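PDB 2BK9: Cg9734-pa from Drosophila melanogaster, which binds a heme whose iron is held by two histidines and, as a member of the globin family, probably carries oxygen. Local coordinates for residues 29-34 and 107-112; 101-106 and 144-149. The protein carries 1 engineered substitution. All blocks are in the same frame, centred on the assembly; numbering follows the deposited sequence.

Contact 1. Residues 29-34 and 107-112; sequences TQFFNR and NQLKGV. With HEM (protoporphyrin IX containing Fe), chain B.
F31 and L109 are the nearest CA pair of two helices, 5.9 Å apart. The helical segments 29-34 and 107-112 pass with axes 9.3 Å from each other at 126°; no hydrogen bond joins them, and the contact is made by van der Waals packing of side chains. F31 has its CG anti to the backbone N (chi1 180°), which sends the ring across to the other helix: CE1 packs against the backbone of L109, 3.6 Å from its N, Q108 CB lies at the ring edge, and L109 CD1 sits over one face in a CH-pi contact, 4.1 Å from the ring centroid. The other methyl of the leucine serves the heme, L109 CD2 lying 3.6 Å from HEM CAB, while F31 CZ approaches HEM CMC at 3.7 Å. Farther along, V112 presses both methyls on the extended chain of Q30, with V112 CG1 3.7 Å from Q30 CD. In the Q30 amide, OE1 accepts from R34 NE (2.9 Å, 172°) on a lone pair in the carbonyl plane, and NE2 bonds to D115. Q108 turns its OE1 to N38. This is a globin heme pocket wall, apolar toward the porphyrin and bordered by amide groups bonded outside the interface.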
loop_
_atom_site.group_PDB
_atom_site.type_symbol
_atom_site.label_atom_id
_atom_site.label_comp_id
_atom_site.label_asym_id
_atom_site.label_seq_id
_atom_site.Cartn_x
_atom_site.Cartn_y
_atom_site.Cartn_z
ATOM N N THR A 29 -11.029 -3.394 -1.680
ATOM C CA THR A 29 -12.197 -3.530 -2.538
ATOM C C THR A 29 -12.003 -2.796 -3.870
ATOM O O THR A 29 -12.398 -3.321 -4.905
ATOM C CB THR A 29 -13.517 -3.103 -1.903
ATOM O OG1 THR A 29 -13.463 -1.725 -1.538
ATOM C CG2 THR A 29 -13.897 -3.969 -0.723
ATOM N N GLN A 30 -11.391 -1.610 -3.850
ATOM C CA GLN A 30 -11.206 -0.878 -5.090
ATOM C C GLN A 30 -10.233 -1.619 -6.009
ATOM O O GLN A 30 -10.425 -1.683 -7.216
ATOM C CB GLN A 30 -10.739 0.575 -4.817
ATOM C CG GLN A 30 -10.488 1.348 -6.116
ATOM C CD GLN A 30 -9.983 2.782 -6.045
ATOM O OE1 GLN A 30 -9.654 3.367 -7.097
ATOM N NE2 GLN A 30 -9.956 3.401 -4.879
ATOM N N PHE A 31 -9.175 -2.145 -5.412
ATOM C CA PHE A 31 -8.214 -2.944 -6.158
ATOM C C PHE A 31 -8.921 -4.086 -6.900
ATOM O O PHE A 31 -8.715 -4.279 -8.087
ATOM C CB PHE A 31 -7.190 -3.429 -5.170
ATOM C CG PHE A 31 -6.088 -4.291 -5.716
ATOM C CD1 PHE A 31 -5.234 -3.860 -6.729
ATOM C CD2 PHE A 31 -5.843 -5.510 -5.139
ATOM C CE1 PHE A 31 -4.178 -4.628 -7.144
ATOM C CE2 PHE A 31 -4.763 -6.272 -5.539
ATOM C CZ PHE A 31 -3.935 -5.819 -6.553
ATOM N N PHE A 32 -9.737 -4.829 -6.175
ATOM C CA PHE A 32 -10.391 -5.982 -6.790
ATOM C C PHE A 32 -11.532 -5.594 -7.730
ATOM O O PHE A 32 -11.805 -6.309 -8.680
ATOM C CB PHE A 32 -10.895 -6.958 -5.739
ATOM C CG PHE A 32 -9.831 -7.559 -4.901
ATOM C CD1 PHE A 32 -8.699 -8.143 -5.464
ATOM C CD2 PHE A 32 -9.954 -7.586 -3.516
ATOM C CE1 PHE A 32 -7.753 -8.692 -4.651
ATOM C CE2 PHE A 32 -8.994 -8.165 -2.722
ATOM C CZ PHE A 32 -7.924 -8.739 -3.288
ATOM N N ASN A 33 -12.198 -4.479 -7.452
ATOM C CA ASN A 33 -13.251 -4.013 -8.351
ATOM C C ASN A 33 -12.703 -3.605 -9.689
ATOM O O ASN A 33 -13.237 -3.970 -10.741
ATOM C CB ASN A 33 -13.959 -2.828 -7.663
ATOM C CG ASN A 33 -15.195 -2.407 -8.338
ATOM O OD1 ASN A 33 -15.892 -3.210 -8.945
ATOM N ND2 ASN A 33 -15.483 -1.122 -8.239
ATOM N N ARG A 34 -11.625 -2.813 -9.672
ATOM C CA ARG A 34 -10.990 -2.352 -10.930
ATOM C C ARG A 34 -10.193 -3.461 -11.607
ATOM O O ARG A 34 -10.152 -3.509 -12.815
ATOM C CB ARG A 34 -10.067 -1.172 -10.631
ATOM C CG ARG A 34 -10.752 0.099 -10.224
ATOM C CD ARG A 34 -9.755 1.248 -10.219
ATOM N NE ARG A 34 -10.284 2.494 -9.744
ATOM C CZ ARG A 34 -11.154 3.250 -10.415
ATOM N NH1 ARG A 34 -11.476 2.997 -11.659
ATOM N NH2 ARG A 34 -11.625 4.353 -9.823
ATOM N N ASN A 107 1.431 -1.832 -9.454
ATOM C CA ASN A 107 1.077 -0.516 -9.987
ATOM C C ASN A 107 -0.435 -0.298 -9.971
ATOM O O ASN A 107 -0.893 0.821 -9.725
ATOM C CB ASN A 107 1.687 -0.313 -11.359
ATOM C CG ASN A 107 3.154 -0.016 -11.288
ATOM O OD1 ASN A 107 3.639 0.597 -10.331
ATOM N ND2 ASN A 107 3.903 -0.472 -12.307
ATOM N N GLN A 108 -1.217 -1.354 -10.174
ATOM C CA GLN A 108 -2.654 -1.304 -10.002
ATOM C C GLN A 108 -3.003 -0.874 -8.566
ATOM O O GLN A 108 -3.818 0.022 -8.338
ATOM C CB GLN A 108 -3.275 -2.677 -10.338
ATOM C CG GLN A 108 -3.306 -2.974 -11.809
ATOM C CD GLN A 108 -3.660 -4.419 -12.110
ATOM O OE1 GLN A 108 -3.612 -5.280 -11.236
ATOM N NE2 GLN A 108 -4.015 -4.691 -13.351
ATOM N N LEU A 109 -2.368 -1.498 -7.577
ATOM C CA LEU A 109 -2.630 -1.160 -6.199
ATOM C C LEU A 109 -2.171 0.254 -5.879
ATOM O O LEU A 109 -2.812 0.950 -5.089
ATOM C CB LEU A 109 -1.949 -2.180 -5.263
ATOM C CG LEU A 109 -2.299 -2.007 -3.789
ATOM C CD1 LEU A 109 -3.738 -2.264 -3.480
ATOM C CD2 LEU A 109 -1.433 -2.884 -2.911
ATOM N N LYS A 110 -1.072 0.660 -6.479
ATOM C CA LYS A 110 -0.485 1.976 -6.192
ATOM C C LYS A 110 -1.488 3.096 -6.448
ATOM O O LYS A 110 -1.682 3.999 -5.626
ATOM C CB LYS A 110 0.752 2.193 -7.070
ATOM C CG LYS A 110 1.538 3.451 -6.888
ATOM C CD LYS A 110 2.685 3.513 -7.967
ATOM C CE LYS A 110 3.842 4.408 -7.614
ATOM N NZ LYS A 110 4.628 4.611 -8.867
ATOM N N GLY A 111 -2.119 3.070 -7.619
ATOM C CA GLY A 111 -3.042 4.105 -7.944
ATOM C C GLY A 111 -4.240 4.103 -7.037
ATOM O O GLY A 111 -4.771 5.140 -6.686
ATOM N N VAL A 112 -4.652 2.927 -6.599
ATOM C CA VAL A 112 -5.800 2.793 -5.698
ATOM C C VAL A 112 -5.459 3.305 -4.319
ATOM O O VAL A 112 -6.266 4.007 -3.717
ATOM C CB VAL A 112 -6.227 1.354 -5.658
ATOM C CG1 VAL A 112 -7.096 1.090 -4.484
ATOM C CG2 VAL A 112 -6.842 0.907 -7.006
HETATM C CHA HEM B . 0.261 -11.607 1.689
HETATM C CHB HEM B . 1.459 -7.028 2.539
HETATM C CHC HEM B . 0.300 -6.000 -1.966
HETATM C CHD HEM B . -1.316 -10.430 -2.676
HETATM C C1A HEM B . 0.748 -10.467 2.272
HETATM C C2A HEM B . 1.429 -10.407 3.566
HETATM C C3A HEM B . 1.792 -9.129 3.816
HETATM C C4A HEM B . 1.305 -8.373 2.698
HETATM C CMA HEM B . 2.534 -8.492 5.008
HETATM C CAA HEM B . 1.679 -11.637 4.447
HETATM C CBA HEM B . 2.850 -12.459 3.909
HETATM C CGA HEM B . 2.930 -13.701 4.757
HETATM O O1A HEM B . 2.132 -14.659 4.533
HETATM O O2A HEM B . 3.794 -13.743 5.649
HETATM C C1B HEM B . 1.195 -6.316 1.393
HETATM C C2B HEM B . 1.542 -4.936 1.207
HETATM C C3B HEM B . 1.215 -4.648 -0.068
HETATM C C4B HEM B . 0.727 -5.840 -0.693
HETATM C CMB HEM B . 2.128 -4.051 2.271
HETATM C CAB HEM B . 1.428 -3.386 -0.810
HETATM C CBB HEM B . 1.381 -2.171 -0.295
HETATM C C1C HEM B . -0.232 -7.094 -2.573
HETATM C C2C HEM B . -0.685 -7.199 -3.956
HETATM C C3C HEM B . -1.197 -8.415 -4.142
HETATM C C4C HEM B . -1.040 -9.124 -2.898
HETATM C CMC HEM B . -0.554 -6.073 -4.981
HETATM C CAC HEM B . -1.798 -8.909 -5.431
HETATM C CBC HEM B . -2.735 -9.821 -5.580
HETATM C C1D HEM B . -1.058 -11.150 -1.557
HETATM C C2D HEM B . -1.268 -12.528 -1.417
HETATM C C3D HEM B . -0.817 -12.890 -0.118
HETATM C C4D HEM B . -0.319 -11.667 0.453
HETATM C CMD HEM B . -1.917 -13.445 -2.439
HETATM C CAD HEM B . -0.846 -14.275 0.471
HETATM C CBD HEM B . -2.181 -14.601 1.064
HETATM C CGD HEM B . -2.263 -15.981 1.638
HETATM O O1D HEM B . -3.377 -16.415 2.016
HETATM O O2D HEM B . -1.210 -16.665 1.731
HETATM N NA HEM B . 0.717 -9.216 1.752
HETATM N NB HEM B . 0.688 -6.869 0.211
HETATM N NC HEM B . -0.458 -8.294 -1.949
HETATM N ND HEM B . -0.469 -10.641 -0.420
HETATM FE FE HEM B . 0.093 -8.765 -0.075
#

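Contact 2. Residues 101-106 and 144-149; sequences VSKESY and KAIDDD. With MG (magnesium ion), chain D; HEM (protoporphyrin IX containing Fe), chain B.
K103 N donates to D148 O at 2.9 Å, a bond straight at the hydrogen (164°) although the donor stands above the carbonyl plane. The same lysine then runs extended alongside the loop 144-149, and its ammonium bonds to F143 O and, weakly, to I146 O at 3.2 Å. Water 1 bridges NZ to D148 OD1, 4.3 Å from NZ and too far for a direct salt bridge. An alanine in place of K103 would probably leave F143 O without this donor and the D148 carboxylate without its water-mediated positive partner. S102 is the N-cap: chi1 67° swings OG back over the helix start, where it accepts from S105 N at 2.9 Å. On the outer side D147 OD2 binds the magnesium ion at 2.0 Å, beside waters 2 and 3, while D147 OD1 takes N151 N. Inward, I146 CD1 meets Y106 CE2 at 3.8 Å, and V101 CG1 lies over one face of that ring while touching HEM CMC. The C-terminal loop after helix 125-143 is thereby fastened to the start of helix 103-120, with I142 and F143 against Y106 and H96 of helix 81-96, an axial heme ligand, against V101.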
loop_
_atom_site.group_PDB
_atom_site.type_symbol
_atom_site.label_atom_id
_atom_site.label_comp_id
_atom_site.label_asym_id
_atom_site.label_seq_id
_atom_site.Cartn_x
_atom_site.Cartn_y
_atom_site.Cartn_z
ATOM N N VAL A 101 3.144 -11.797 -7.770
ATOM C CA VAL A 101 2.531 -10.488 -7.844
ATOM C C VAL A 101 3.379 -9.613 -8.766
ATOM O O VAL A 101 4.532 -9.294 -8.442
ATOM C CB VAL A 101 2.349 -9.858 -6.459
ATOM C CG1 VAL A 101 1.797 -8.465 -6.571
ATOM C CG2 VAL A 101 1.477 -10.750 -5.601
ATOM N N SER A 102 2.840 -9.281 -9.923
ATOM C CA SER A 102 3.597 -8.629 -10.958
ATOM C C SER A 102 3.791 -7.161 -10.652
ATOM O O SER A 102 3.079 -6.564 -9.842
ATOM C CB SER A 102 2.893 -8.762 -12.261
ATOM O OG SER A 102 1.690 -8.024 -12.234
ATOM N N LYS A 103 4.702 -6.529 -11.392
ATOM C CA LYS A 103 4.813 -5.099 -11.275
ATOM C C LYS A 103 3.519 -4.385 -11.702
ATOM O O LYS A 103 3.149 -3.400 -11.088
ATOM C CB LYS A 103 6.028 -4.576 -12.052
ATOM C CG LYS A 103 7.315 -5.038 -11.356
ATOM C CD LYS A 103 8.580 -4.484 -11.967
ATOM C CE LYS A 103 9.783 -4.931 -11.140
ATOM N NZ LYS A 103 11.095 -4.467 -11.576
ATOM N N GLU A 104 2.830 -4.913 -12.722
ATOM C CA GLU A 104 1.545 -4.375 -13.071
ATOM C C GLU A 104 0.555 -4.440 -11.906
ATOM O O GLU A 104 -0.134 -3.455 -11.650
ATOM C CB GLU A 104 0.976 -5.111 -14.302
ATOM C CG GLU A 104 -0.355 -4.511 -14.720
ATOM C CD GLU A 104 -1.120 -5.270 -15.745
ATOM O OE1 GLU A 104 -1.966 -4.652 -16.432
ATOM O OE2 GLU A 104 -0.865 -6.478 -15.889
ATOM N N SER A 105 0.505 -5.580 -11.222
ATOM C CA SER A 105 -0.370 -5.704 -10.074
ATOM C C SER A 105 -0.028 -4.696 -8.985
ATOM O O SER A 105 -0.909 -4.035 -8.438
ATOM C CB SER A 105 -0.265 -7.125 -9.541
ATOM O OG SER A 105 -1.061 -7.348 -8.430
ATOM N N TYR A 106 1.244 -4.557 -8.622
ATOM C CA TYR A 106 1.646 -3.529 -7.699
ATOM C C TYR A 106 1.226 -2.135 -8.185
ATOM O O TYR A 106 0.734 -1.323 -7.396
ATOM C CB TYR A 106 3.134 -3.536 -7.432
ATOM C CG TYR A 106 3.592 -4.580 -6.439
ATOM C CD1 TYR A 106 3.298 -4.473 -5.091
ATOM C CD2 TYR A 106 4.368 -5.648 -6.862
ATOM C CE1 TYR A 106 3.751 -5.371 -4.167
ATOM C CE2 TYR A 106 4.845 -6.561 -5.937
ATOM C CZ TYR A 106 4.562 -6.411 -4.590
ATOM O OH TYR A 106 5.048 -7.277 -3.663
ATOM N N LYS A 144 13.222 -3.297 -7.152
ATOM C CA LYS A 144 14.595 -3.800 -7.260
ATOM C C LYS A 144 14.719 -5.198 -6.682
ATOM O O LYS A 144 15.822 -5.720 -6.665
ATOM C CB LYS A 144 15.652 -2.809 -6.700
ATOM C CG LYS A 144 15.620 -2.603 -5.233
ATOM C CD LYS A 144 16.758 -1.677 -4.807
ATOM C CE LYS A 144 16.735 -1.248 -3.315
ATOM N NZ LYS A 144 16.859 -2.400 -2.390
ATOM N N ALA A 145 13.626 -5.809 -6.210
ATOM C CA ALA A 145 13.659 -7.142 -5.676
ATOM C C ALA A 145 12.942 -8.196 -6.537
ATOM O O ALA A 145 13.014 -9.378 -6.192
ATOM C CB ALA A 145 13.067 -7.161 -4.278
ATOM N N ILE A 146 12.252 -7.803 -7.616
ATOM C CA ILE A 146 11.468 -8.720 -8.437
ATOM C C ILE A 146 11.645 -8.384 -9.889
ATOM O O ILE A 146 12.007 -7.279 -10.262
ATOM C CB ILE A 146 9.966 -8.701 -8.053
ATOM C CG1 ILE A 146 9.388 -7.275 -8.126
ATOM C CG2 ILE A 146 9.760 -9.322 -6.688
ATOM C CD1 ILE A 146 7.899 -7.259 -8.121
ATOM N N ASP A 147 11.371 -9.383 -10.722
ATOM C CA ASP A 147 11.208 -9.181 -12.148
ATOM C C ASP A 147 9.805 -8.657 -12.455
ATOM O O ASP A 147 8.996 -8.462 -11.550
ATOM C CB ASP A 147 11.613 -10.439 -12.933
ATOM C CG ASP A 147 10.612 -11.598 -12.876
ATOM O OD1 ASP A 147 9.472 -11.427 -12.385
ATOM O OD2 ASP A 147 10.967 -12.712 -13.354
ATOM N N ASP A 148 9.544 -8.399 -13.728
ATOM C CA ASP A 148 8.271 -7.793 -14.085
ATOM C C ASP A 148 7.097 -8.682 -13.651
ATOM O O ASP A 148 5.996 -8.177 -13.450
ATOM C CB ASP A 148 8.145 -7.589 -15.589
ATOM C CG ASP A 148 8.892 -6.443 -16.110
ATOM O OD1 ASP A 148 9.525 -5.704 -15.355
ATOM O OD2 ASP A 148 8.757 -6.131 -17.319
ATOM N N ASP A 149 7.255 -10.004 -13.624
ATOM C CA ASP A 149 6.178 -10.919 -13.292
ATOM C C ASP A 149 6.076 -11.241 -11.816
ATOM O O ASP A 149 5.146 -11.940 -11.397
ATOM C CB ASP A 149 6.345 -12.207 -14.095
ATOM C CG ASP A 149 6.299 -11.966 -15.538
ATOM O OD1 ASP A 149 5.477 -11.174 -16.048
ATOM O OD2 ASP A 149 7.121 -12.516 -16.257
HETATM MG MG MG D . 12.481 -13.582 -14.382
HETATM C CHA HEM B . 0.261 -11.607 1.689
HETATM C CHB HEM B . 1.459 -7.028 2.539
HETATM C CHC HEM B . 0.300 -6.000 -1.966
HETATM C CHD HEM B . -1.316 -10.430 -2.676
HETATM C C1A HEM B . 0.748 -10.467 2.272
HETATM C C2A HEM B . 1.429 -10.407 3.566
HETATM C C3A HEM B . 1.792 -9.129 3.816
HETATM C C4A HEM B . 1.305 -8.373 2.698
HETATM C CMA HEM B . 2.534 -8.492 5.008
HETATM C CAA HEM B . 1.679 -11.637 4.447
HETATM C CBA HEM B . 2.850 -12.459 3.909
HETATM C CGA HEM B . 2.930 -13.701 4.757
HETATM O O1A HEM B . 2.132 -14.659 4.533
HETATM O O2A HEM B . 3.794 -13.743 5.649
HETATM C C1B HEM B . 1.195 -6.316 1.393
HETATM C C2B HEM B . 1.542 -4.936 1.207
HETATM C C3B HEM B . 1.215 -4.648 -0.068
HETATM C C4B HEM B . 0.727 -5.840 -0.693
HETATM C CMB HEM B . 2.128 -4.051 2.271
HETATM C CAB HEM B . 1.428 -3.386 -0.810
HETATM C CBB HEM B . 1.381 -2.171 -0.295
HETATM C C1C HEM B . -0.232 -7.094 -2.573
HETATM C C2C HEM B . -0.685 -7.199 -3.956
HETATM C C3C HEM B . -1.197 -8.415 -4.142
HETATM C C4C HEM B . -1.040 -9.124 -2.898
HETATM C CMC HEM B . -0.554 -6.073 -4.981
HETATM C CAC HEM B . -1.798 -8.909 -5.431
HETATM C CBC HEM B . -2.735 -9.821 -5.580
HETATM C C1D HEM B . -1.058 -11.150 -1.557
HETATM C C2D HEM B . -1.268 -12.528 -1.417
HETATM C C3D HEM B . -0.817 -12.890 -0.118
HETATM C C4D HEM B . -0.319 -11.667 0.453
HETATM C CMD HEM B . -1.917 -13.445 -2.439
HETATM C CAD HEM B . -0.846 -14.275 0.471
HETATM C CBD HEM B . -2.181 -14.601 1.064
HETATM C CGD HEM B . -2.263 -15.981 1.638
HETATM O O1D HEM B . -3.377 -16.415 2.016
HETATM O O2D HEM B . -1.210 -16.665 1.731
HETATM N NA HEM B . 0.717 -9.216 1.752
HETATM N NB HEM B . 0.688 -6.869 0.211
HETATM N NC HEM B . -0.458 -8.294 -1.949
HETATM N ND HEM B . -0.469 -10.641 -0.420
HETATM FE FE HEM B . 0.093 -8.765 -0.075
HETATM O O HOH W 1 11.788 -5.976 -13.737
HETATM O O HOH W 2 14.057 -12.174 -13.911
HETATM O O HOH W 3 11.945 -12.542 -16.088
#

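How the contacts relate
The two contacts illustrate how one helix can organise a globin fold. From the N terminus, helix 20-34 supplies the first segment of contact 1; helices 56-75 and 81-96, which carry the axial histidines H61 and H96, follow before helix 103-120 returns and closes that loop of 72 residues. Contact 2 opens just earlier, at 101-106, and closes 37 residues on, once helix 125-143 has ended. The segments therefore alternate, and the loops cross rather than nest. Helix 103-120 is common to both: its start holds the C-terminal loop, its next turns face helix 20-34. F31 CE1 meets S105 O at 3.6 Å, and both contacts touch the heme.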